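Local coordinates for SusD superfamily protein (Parabacteroides distasonis, PDB 3OTN) that probably binds carbohydrate or other nutrients at the bacterial outer membrane, as a member of the SusD family, at residues E104-A108 with S109-G113; I159-E162 with I163-D167; A192-A195 with D196-L199; G376-Q380 with Q381-I385. All blocks are in the same frame, centred on the assembly; numbering follows the deposited sequence.

Contacts 2 and 3 form the one directly touching pair: residues 159-167 and 192-199 lie on helices that follow each other in the chain, with centres 12 Å apart. Ile164 CG2 packs 3.7 Å from Val197 CG2, and Ile165 CG2 is 3.7 Å from Tyr198 OH. Contact 1 starts helix 108-133, which covers both contact 2 and contact 3 further along its length; its own centre is 24 Å from that of contact 2. Contact 4 starts helix 380-392, about 11 Å from contact 3 at the nearest atoms. It also meets an ethanediol, probably from the crystallisation liquor, so no nutrient site can be read from it.

Contact 1: E104-A108 with S109-G113; sequences ENLDA and SLVNG
Asp107 and Ala108 hand the chain over from loop to helix 108-133: Asp107 O accepts from Val111 N at 3.1 Å, nearly straight at 169°, and Ala108 O takes Asn112 N at 2.7 Å. Asp107 is the N-cap. Its CG stands anti to the backbone N (chi1 -178°), which swings the carboxylate forward over the first turn, and OD2 accepts from Leu110 N at 3.0 Å. The N-H comes in on the anti side of that oxygen, tilted 24° from the carboxylate plane. OD2 also rests against Ser109 CB, 3.2 Å away, while the hydroxyl of Ser109 turns to Asp175, as does the amide oxygen of Asn112.

One residue before the cap, Leu106 folds back onto the helix. Its CD2 meets Val111 CG2 at 3.7 Å and its CD1 meets Leu110 CD2 at 4.0 Å, the two branches dividing the work. The Leu106-Val111 pair is a hydrophobic staple, joining the residue before the N-cap to the fourth residue after it. Leu106 also touches Ser15 and Ala19 of helix 15-25. An alanine here would remove both methyl branches, which would probably leave Val111 CG2 without its mate and the loop freer to swing away from the helix. With the positive end of the helix dipole beside it, the Asp107 carboxylate is likely to be steadied in its charged form.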
loop_
_atom_site.group_PDB
_atom_site.type_symbol
_atom_site.label_atom_id
_atom_site.label_comp_id
_atom_site.label_asym_id
_atom_site.label_seq_id
_atom_site.Cartn_x
_atom_site.Cartn_y
_atom_site.Cartn_z
ATOM N N GLU A 104 10.812 -11.766 32.612
ATOM C CA GLU A 104 11.669 -12.926 32.943
ATOM C C GLU A 104 10.899 -14.224 33.168
ATOM O O GLU A 104 11.287 -15.265 32.632
ATOM C CB GLU A 104 12.546 -12.613 34.155
ATOM C CG GLU A 104 13.354 -11.337 33.959
ATOM C CD GLU A 104 14.574 -11.262 34.849
ATOM O OE1 GLU A 104 14.488 -11.645 36.041
ATOM O OE2 GLU A 104 15.620 -10.806 34.339
ATOM N N ASN A 105 9.811 -14.160 33.926
ATOM C CA ASN A 105 9.047 -15.363 34.282
ATOM C C ASN A 105 8.084 -15.902 33.192
ATOM O O ASN A 105 7.720 -17.089 33.224
ATOM C CB ASN A 105 8.267 -15.116 35.589
ATOM N N LEU A 106 7.644 -15.043 32.259
ATOM C CA LEU A 106 6.648 -15.433 31.239
ATOM C C LEU A 106 7.271 -16.278 30.130
ATOM O O LEU A 106 8.387 -15.998 29.697
ATOM C CB LEU A 106 6.003 -14.197 30.604
ATOM C CG LEU A 106 4.852 -14.396 29.607
ATOM C CD1 LEU A 106 3.660 -15.140 30.303
ATOM C CD2 LEU A 106 4.442 -13.061 29.041
ATOM N N ASP A 107 6.518 -17.267 29.664
ATOM C CA ASP A 107 6.952 -18.225 28.656
ATOM C C ASP A 107 7.764 -17.563 27.546
ATOM O O ASP A 107 7.303 -16.567 26.951
ATOM C CB ASP A 107 5.748 -18.963 28.076
ATOM C CG ASP A 107 6.132 -20.007 27.052
ATOM O OD1 ASP A 107 6.579 -21.093 27.461
ATOM O OD2 ASP A 107 5.941 -19.766 25.834
ATOM N N ALA A 108 8.969 -18.096 27.293
ATOM C CA ALA A 108 9.893 -17.504 26.296
ATOM C C ALA A 108 9.359 -17.578 24.868
ATOM O O ALA A 108 9.518 -16.625 24.071
ATOM C CB ALA A 108 11.309 -18.168 26.374
ATOM N N SER A 109 8.716 -18.692 24.541
ATOM C CA SER A 109 8.112 -18.847 23.225
ATOM C C SER A 109 7.064 -17.756 22.946
ATOM O O SER A 109 7.052 -17.181 21.877
ATOM C CB SER A 109 7.499 -20.257 23.040
ATOM O OG SER A 109 6.895 -20.360 21.746
ATOM N N LEU A 110 6.203 -17.484 23.923
ATOM C CA LEU A 110 5.163 -16.470 23.802
ATOM C C LEU A 110 5.777 -15.079 23.663
ATOM O O LEU A 110 5.399 -14.307 22.761
ATOM C CB LEU A 110 4.260 -16.538 25.047
ATOM C CG LEU A 110 3.033 -15.663 25.122
ATOM C CD1 LEU A 110 2.038 -16.101 24.045
ATOM C CD2 LEU A 110 2.443 -15.806 26.552
ATOM N N VAL A 111 6.765 -14.774 24.518
ATOM C CA VAL A 111 7.495 -13.475 24.417
ATOM C C VAL A 111 8.269 -13.336 23.082
ATOM O O VAL A 111 8.221 -12.275 22.446
ATOM C CB VAL A 111 8.379 -13.199 25.651
ATOM C CG1 VAL A 111 9.214 -11.841 25.496
ATOM C CG2 VAL A 111 7.488 -13.129 26.886
ATOM N N ASN A 112 8.925 -14.404 22.633
ATOM C CA ASN A 112 9.620 -14.412 21.329
ATOM C C ASN A 112 8.685 -14.046 20.158
ATOM O O ASN A 112 9.037 -13.237 19.291
ATOM C CB ASN A 112 10.248 -15.803 21.106
ATOM C CG ASN A 112 10.982 -15.934 19.765
ATOM O OD1 ASN A 112 10.368 -16.151 18.714
ATOM N ND2 ASN A 112 12.309 -15.856 19.815
ATOM N N GLY A 113 7.486 -14.621 20.150
ATOM C CA GLY A 113 6.467 -14.299 19.133
ATOM C C GLY A 113 6.071 -12.853 19.146
ATOM O O GLY A 113 6.035 -12.185 18.103
#

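Contact 2: I159-E162 with I163-D167; sequences IYDE and IIIPD
Ile164 and Ile159 meet through complementary branches: Ile164 CG1 is anti to its own carbonyl carbon and the chain runs on extended (chi2 173°), reaching CD1 back one turn, while Ile159 CG2 stands anti to its backbone N and faces it. CD1 of Ile164 ends 3.8 Å from CG2 of Ile159. The same methyl lies over one face of the Tyr160 ring, offset toward the rim and 4.2 Å from Tyr160 CD1.

The backbone beneath is widened. Ile159 O is gripped by two amides: Ile164 N at 3.0 Å in the carbonyl plane, and Ile163 N from well above it. Tyr160 O then accepts from Ile165 N at 2.9 Å, again five residues on. Pro166 has no N-H to give to the preceding turn, and its ring is wedged against the carbonyls instead, with CG 3.1 Å from Asp161 O. A water bridges Glu162 O and the buried Asp167 OD1, 2.9 Å from the latter. Asp167 also pairs with Arg122, and Glu162 with Lys138.

Ile159 and Ile163 pack on Tyr126 of helix 108-133, and Tyr160 packs edge-to-face with Tyr201. Two successive i to i+5 bonds just ahead of a proline mark a pi-type bulge with a kink, set in a helix of the TPR-like helical bundle of SusD proteins, its isoleucines turned into the core.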
loop_
_atom_site.group_PDB
_atom_site.type_symbol
_atom_site.label_atom_id
_atom_site.label_comp_id
_atom_site.label_asym_id
_atom_site.label_seq_id
_atom_site.Cartn_x
_atom_site.Cartn_y
_atom_site.Cartn_z
ATOM N N ILE A 159 19.277 2.577 7.032
ATOM C CA ILE A 159 17.974 2.227 7.581
ATOM C C ILE A 159 17.654 0.777 7.175
ATOM O O ILE A 159 17.255 -0.032 8.011
ATOM C CB ILE A 159 16.831 3.156 7.096
ATOM C CG1 ILE A 159 17.054 4.637 7.473
ATOM C CG2 ILE A 159 15.485 2.647 7.581
ATOM C CD1 ILE A 159 17.382 4.895 8.960
ATOM N N TYR A 160 17.859 0.448 5.906
ATOM C CA TYR A 160 17.689 -0.926 5.457
ATOM C C TYR A 160 18.655 -1.916 6.159
ATOM O O TYR A 160 18.216 -2.935 6.690
ATOM C CB TYR A 160 17.881 -1.060 3.948
ATOM C CG TYR A 160 16.722 -0.737 3.034
ATOM C CD1 TYR A 160 15.835 -1.723 2.611
ATOM C CD2 TYR A 160 16.583 0.526 2.486
ATOM C CE1 TYR A 160 14.780 -1.425 1.699
ATOM C CE2 TYR A 160 15.547 0.829 1.615
ATOM C CZ TYR A 160 14.659 -0.143 1.215
ATOM O OH TYR A 160 13.690 0.183 0.317
ATOM N N ASP A 161 19.946 -1.609 6.159
ATOM C CA ASP A 161 20.945 -2.575 6.649
ATOM C C ASP A 161 20.947 -2.746 8.174
ATOM O O ASP A 161 21.310 -3.809 8.665
ATOM C CB ASP A 161 22.367 -2.160 6.241
ATOM C CG ASP A 161 22.615 -2.228 4.748
ATOM O OD1 ASP A 161 21.819 -2.822 4.010
ATOM O OD2 ASP A 161 23.641 -1.674 4.334
ATOM N N GLU A 162 20.622 -1.686 8.905
ATOM C CA GLU A 162 20.668 -1.700 10.367
ATOM C C GLU A 162 19.337 -1.923 11.043
ATOM O O GLU A 162 19.300 -2.442 12.167
ATOM C CB GLU A 162 21.320 -0.401 10.899
ATOM C CG GLU A 162 22.783 -0.244 10.484
ATOM C CD GLU A 162 23.425 1.091 10.863
ATOM O OE1 GLU A 162 23.132 1.619 11.962
ATOM O OE2 GLU A 162 24.251 1.598 10.059
ATOM N N ILE A 163 18.241 -1.539 10.401
ATOM C CA ILE A 163 16.931 -1.672 11.026
ATOM C C ILE A 163 16.042 -2.656 10.290
ATOM O O ILE A 163 15.708 -3.708 10.813
ATOM C CB ILE A 163 16.181 -0.326 11.173
ATOM C CG1 ILE A 163 17.072 0.690 11.899
ATOM C CG2 ILE A 163 14.838 -0.561 11.975
ATOM C CD1 ILE A 163 16.366 2.042 12.175
ATOM N N ILE A 164 15.659 -2.314 9.070
ATOM C CA ILE A 164 14.630 -3.055 8.361
ATOM C C ILE A 164 15.010 -4.533 8.179
ATOM O O ILE A 164 14.258 -5.413 8.575
ATOM C CB ILE A 164 14.304 -2.408 7.013
ATOM C CG1 ILE A 164 13.777 -0.974 7.193
ATOM C CG2 ILE A 164 13.302 -3.240 6.221
ATOM C CD1 ILE A 164 13.588 -0.214 5.859
ATOM N N ILE A 165 16.168 -4.797 7.580
ATOM C CA ILE A 165 16.553 -6.178 7.261
ATOM C C ILE A 165 16.828 -6.998 8.527
ATOM O O ILE A 165 16.259 -8.093 8.666
ATOM C CB ILE A 165 17.663 -6.242 6.212
ATOM C CG1 ILE A 165 17.106 -5.732 4.870
ATOM C CG2 ILE A 165 18.242 -7.646 6.093
ATOM C CD1 ILE A 165 18.223 -5.373 3.813
ATOM N N PRO A 166 17.644 -6.477 9.458
ATOM C CA PRO A 166 17.856 -7.290 10.674
ATOM C C PRO A 166 16.580 -7.579 11.461
ATOM O O PRO A 166 16.431 -8.680 11.981
ATOM C CB PRO A 166 18.843 -6.459 11.505
ATOM C CG PRO A 166 19.538 -5.587 10.530
ATOM C CD PRO A 166 18.534 -5.290 9.430
ATOM N N ASP A 167 15.653 -6.625 11.536
ATOM C CA ASP A 167 14.361 -6.858 12.230
ATOM C C ASP A 167 13.627 -8.031 11.582
ATOM O O ASP A 167 13.144 -8.934 12.261
ATOM C CB ASP A 167 13.454 -5.592 12.176
ATOM C CG ASP A 167 13.795 -4.536 13.250
ATOM O OD1 ASP A 167 14.700 -4.742 14.097
ATOM O OD2 ASP A 167 13.139 -3.460 13.243
HETATM O O HOH W 1 17.459 -3.910 14.155
#

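Contact 3: A192-A195 with D196-L199; sequences ALLA and DVYL
Ala192 O accepts from Asp196 N at 3.2 Å, the first of four i to i+4 bonds that keep this part of helix 187-202 regular; its methyl packs on Val363 of helix 360-375. Leu193 follows, with O to Val197 N at 2.8 Å, and its CD1 reaches forward to 4.0 Å from Val197 CG2. Phe127 of helix 108-133 touches both of these side chains.

Leu194 carries the main side-chain contact. Its CG lies anti to the backbone N (chi1 -176°), and the branch runs alongside Tyr198, the two pointing the same way. CD1 sits over one face of the ring in a CH-pi contact, 3.9 Å from the centroid of the Tyr198 ring and displaced toward CE2. A serine in place of Tyr198 would probably open a gap over Leu194 CD1, leaving that branch without its CH-pi partner and less firmly held. Ala195 O closes the series, holding Leu199 N at 2.9 Å and also taking Ser216 OG.

OD2 of the buried Asp196 is hydrogen-bonded to Tyr358 OH. With helices 108-133, 156-172, 210-225 and 360-375 all touching it, this is a central helix of the TPR-like alpha-helical bundle of the SusD fold.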
loop_
_atom_site.group_PDB
_atom_site.type_symbol
_atom_site.label_atom_id
_atom_site.label_comp_id
_atom_site.label_asym_id
_atom_site.label_seq_id
_atom_site.Cartn_x
_atom_site.Cartn_y
_atom_site.Cartn_z
ATOM N N ALA A 192 6.223 -11.717 3.146
ATOM C CA ALA A 192 5.722 -10.786 2.107
ATOM C C ALA A 192 6.463 -9.446 2.171
ATOM O O ALA A 192 6.908 -8.916 1.151
ATOM C CB ALA A 192 4.213 -10.574 2.249
ATOM N N LEU A 193 6.604 -8.902 3.374
ATOM C CA LEU A 193 7.327 -7.668 3.564
ATOM C C LEU A 193 8.788 -7.812 3.202
ATOM O O LEU A 193 9.325 -6.946 2.503
ATOM C CB LEU A 193 7.222 -7.160 5.004
ATOM C CG LEU A 193 7.960 -5.847 5.311
ATOM C CD1 LEU A 193 7.585 -4.734 4.304
ATOM C CD2 LEU A 193 7.681 -5.422 6.748
ATOM N N LEU A 194 9.428 -8.894 3.664
ATOM C CA LEU A 194 10.850 -9.095 3.396
ATOM C C LEU A 194 11.088 -9.354 1.888
ATOM O O LEU A 194 12.090 -8.883 1.335
ATOM C CB LEU A 194 11.463 -10.179 4.299
ATOM C CG LEU A 194 12.974 -10.417 4.195
ATOM C CD1 LEU A 194 13.770 -9.118 4.306
ATOM C CD2 LEU A 194 13.447 -11.419 5.245
ATOM N N ALA A 195 10.155 -10.023 1.203
ATOM C CA ALA A 195 10.250 -10.129 -0.266
ATOM C C ALA A 195 10.304 -8.726 -0.925
ATOM O O ALA A 195 11.121 -8.447 -1.796
ATOM C CB ALA A 195 9.084 -10.947 -0.844
ATOM N N ASP A 196 9.429 -7.864 -0.469
ATOM C CA ASP A 196 9.287 -6.531 -1.003
ATOM C C ASP A 196 10.533 -5.683 -0.657
ATOM O O ASP A 196 11.042 -4.919 -1.517
ATOM C CB ASP A 196 7.999 -5.913 -0.440
ATOM C CG ASP A 196 7.483 -4.721 -1.244
ATOM O OD1 ASP A 196 8.115 -4.299 -2.223
ATOM O OD2 ASP A 196 6.428 -4.167 -0.847
ATOM N N VAL A 197 11.017 -5.815 0.578
ATOM C CA VAL A 197 12.238 -5.138 1.006
ATOM C C VAL A 197 13.429 -5.478 0.106
ATOM O O VAL A 197 14.078 -4.598 -0.418
ATOM C CB VAL A 197 12.553 -5.418 2.500
ATOM C CG1 VAL A 197 13.976 -5.010 2.860
ATOM C CG2 VAL A 197 11.499 -4.688 3.386
ATOM N N TYR A 198 13.684 -6.757 -0.091
ATOM C CA TYR A 198 14.789 -7.182 -0.928
ATOM C C TYR A 198 14.625 -6.857 -2.419
ATOM O O TYR A 198 15.592 -6.472 -3.070
ATOM C CB TYR A 198 14.992 -8.680 -0.743
ATOM C CG TYR A 198 15.727 -9.090 0.510
ATOM C CD1 TYR A 198 16.861 -8.384 0.968
ATOM C CD2 TYR A 198 15.408 -10.274 1.151
ATOM C CE1 TYR A 198 17.595 -8.822 2.059
ATOM C CE2 TYR A 198 16.144 -10.713 2.259
ATOM C CZ TYR A 198 17.225 -9.999 2.711
ATOM O OH TYR A 198 17.972 -10.478 3.792
ATOM N N LEU A 199 13.397 -6.986 -2.947
ATOM C CA LEU A 199 13.108 -6.584 -4.317
ATOM C C LEU A 199 13.403 -5.093 -4.521
ATOM O O LEU A 199 14.018 -4.713 -5.525
ATOM C CB LEU A 199 11.647 -6.884 -4.682
ATOM C CG LEU A 199 11.145 -6.473 -6.068
ATOM C CD1 LEU A 199 11.975 -7.112 -7.173
ATOM C CD2 LEU A 199 9.587 -6.788 -6.174
#

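Contact 4: G376-Q380 with Q381-I385; sequences GTPNQ and QSIDI. With EDO (1,2-ethanediol), chain S.
Asn379 and Ser382 meet in an N-cap, a local surface contact where the loop after helix 360-375 turns into helix 380-392. Asn379 OD1 accepts from Ser382 N at 3.1 Å, and the donor lies nearly along the C=O axis of the side-chain amide (172°). With chi1 at 68°, CG sits between the backbone N and the carbonyl carbon, which turns OD1 onto the first helical turn. Asn379 O takes Ile383 N at 3.1 Å and a weak second bond from Ser382 N. The other end of the amide, ND2, is held by Tyr367, and Ser382 OG by Gln371, so side chains of helix 360-375 hold both capping residues.

Ahead of the cap, Pro378 CB lies against Ile383 CG1 at 4.2 Å. This pairs the residue before the N-cap with the fourth after it, a hydrophobic staple added to the capping bond; Phe406 of helix 403-418 also packs on Pro378. Both flanking helices belong to the C-terminal half of the chain, within the RagB/SusD family region.

On the outer side Gln380 bends at chi2 (62°) and reaches along the helix to Asp384. Gln380 NE2 gives a bond to Asp384 OD1 at 2.9 Å, flat in the amide plane but arriving from above the carboxylate plane, with the amide and carboxylate planes well away from parallel. Beneath it Gln380 O receives Asp384 N at 2.9 Å. Gln381 turns elsewhere: its NE2 donates to O1 of the ethanediol at 2.9 Å, a molecule also held by Tyr360 and Gln388.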
loop_
_atom_site.group_PDB
_atom_site.type_symbol
_atom_site.label_atom_id
_atom_site.label_comp_id
_atom_site.label_asym_id
_atom_site.label_seq_id
_atom_site.Cartn_x
_atom_site.Cartn_y
_atom_site.Cartn_z
ATOM N N GLY A 376 17.272 -14.259 -15.110
ATOM C CA GLY A 376 17.327 -13.774 -16.490
ATOM C C GLY A 376 16.337 -14.433 -17.437
ATOM O O GLY A 376 16.342 -14.138 -18.621
ATOM N N THR A 377 15.479 -15.320 -16.933
ATOM C CA THR A 377 14.547 -16.067 -17.778
ATOM C C THR A 377 13.429 -16.621 -16.855
ATOM O O THR A 377 13.710 -17.030 -15.726
ATOM C CB THR A 377 15.293 -17.181 -18.620
ATOM O OG1 THR A 377 14.400 -17.759 -19.594
ATOM C CG2 THR A 377 15.916 -18.287 -17.719
ATOM N N PRO A 378 12.162 -16.590 -17.308
ATOM C CA PRO A 378 11.109 -17.031 -16.413
ATOM C C PRO A 378 11.109 -18.551 -16.252
ATOM O O PRO A 378 11.320 -19.264 -17.225
ATOM C CB PRO A 378 9.833 -16.530 -17.112
ATOM C CG PRO A 378 10.177 -16.556 -18.532
ATOM C CD PRO A 378 11.611 -16.161 -18.601
ATOM N N ASN A 379 10.890 -19.030 -15.032
ATOM C CA ASN A 379 10.654 -20.461 -14.789
ATOM C C ASN A 379 9.139 -20.759 -14.847
ATOM O O ASN A 379 8.300 -19.838 -15.003
ATOM C CB ASN A 379 11.323 -20.918 -13.476
ATOM C CG ASN A 379 10.676 -20.327 -12.197
ATOM O OD1 ASN A 379 9.555 -19.816 -12.199
ATOM N ND2 ASN A 379 11.397 -20.439 -11.094
ATOM N N GLN A 380 8.778 -22.040 -14.711
ATOM C CA GLN A 380 7.381 -22.448 -14.879
ATOM C C GLN A 380 6.449 -21.806 -13.851
ATOM O O GLN A 380 5.308 -21.501 -14.179
ATOM C CB GLN A 380 7.212 -23.977 -14.864
ATOM C CG GLN A 380 5.820 -24.461 -15.346
ATOM C CD GLN A 380 5.549 -24.069 -16.799
ATOM O OE1 GLN A 380 6.403 -24.249 -17.676
ATOM N NE2 GLN A 380 4.372 -23.520 -17.055
ATOM N N GLN A 381 6.941 -21.609 -12.622
ATOM C CA GLN A 381 6.141 -21.024 -11.544
ATOM C C GLN A 381 5.727 -19.592 -11.911
ATOM O O GLN A 381 4.577 -19.221 -11.719
ATOM C CB GLN A 381 6.929 -21.039 -10.226
ATOM C CG GLN A 381 6.213 -20.419 -9.020
ATOM C CD GLN A 381 4.916 -21.115 -8.678
ATOM O OE1 GLN A 381 4.924 -21.992 -7.836
ATOM N NE2 GLN A 381 3.790 -20.739 -9.337
ATOM N N SER A 382 6.656 -18.831 -12.491
ATOM C CA SER A 382 6.400 -17.433 -12.883
ATOM C C SER A 382 5.464 -17.376 -14.067
ATOM O O SER A 382 4.561 -16.550 -14.099
ATOM C CB SER A 382 7.715 -16.704 -13.199
ATOM O OG SER A 382 8.542 -16.611 -12.046
ATOM N N ILE A 383 5.677 -18.262 -15.038
ATOM C CA ILE A 383 4.801 -18.378 -16.194
ATOM C C ILE A 383 3.379 -18.673 -15.729
ATOM O O ILE A 383 2.439 -18.016 -16.168
ATOM C CB ILE A 383 5.290 -19.460 -17.186
ATOM C CG1 ILE A 383 6.549 -18.966 -17.920
ATOM C CG2 ILE A 383 4.193 -19.848 -18.225
ATOM C CD1 ILE A 383 7.254 -20.040 -18.719
ATOM N N ASP A 384 3.236 -19.644 -14.825
ATOM C CA ASP A 384 1.915 -20.020 -14.302
ATOM C C ASP A 384 1.253 -18.852 -13.543
ATOM O O ASP A 384 0.061 -18.666 -13.646
ATOM C CB ASP A 384 2.005 -21.270 -13.391
ATOM C CG ASP A 384 2.301 -22.550 -14.150
ATOM O OD1 ASP A 384 2.164 -22.593 -15.391
ATOM O OD2 ASP A 384 2.682 -23.542 -13.493
ATOM N N ILE A 385 2.026 -18.071 -12.791
ATOM C CA ILE A 385 1.501 -16.913 -12.029
ATOM C C ILE A 385 0.882 -15.868 -12.981
ATOM O O ILE A 385 -0.274 -15.469 -12.801
ATOM C CB ILE A 385 2.618 -16.292 -11.134
ATOM C CG1 ILE A 385 2.841 -17.169 -9.901
ATOM C CG2 ILE A 385 2.328 -14.805 -10.742
ATOM C CD1 ILE A 385 4.194 -16.932 -9.199
HETATM C C1 EDO S . 0.965 -20.891 -7.636
HETATM O O1 EDO S . 1.042 -21.416 -8.967
HETATM C C2 EDO S . -0.303 -20.061 -7.486
HETATM O O2 EDO S . -0.777 -20.161 -6.136
#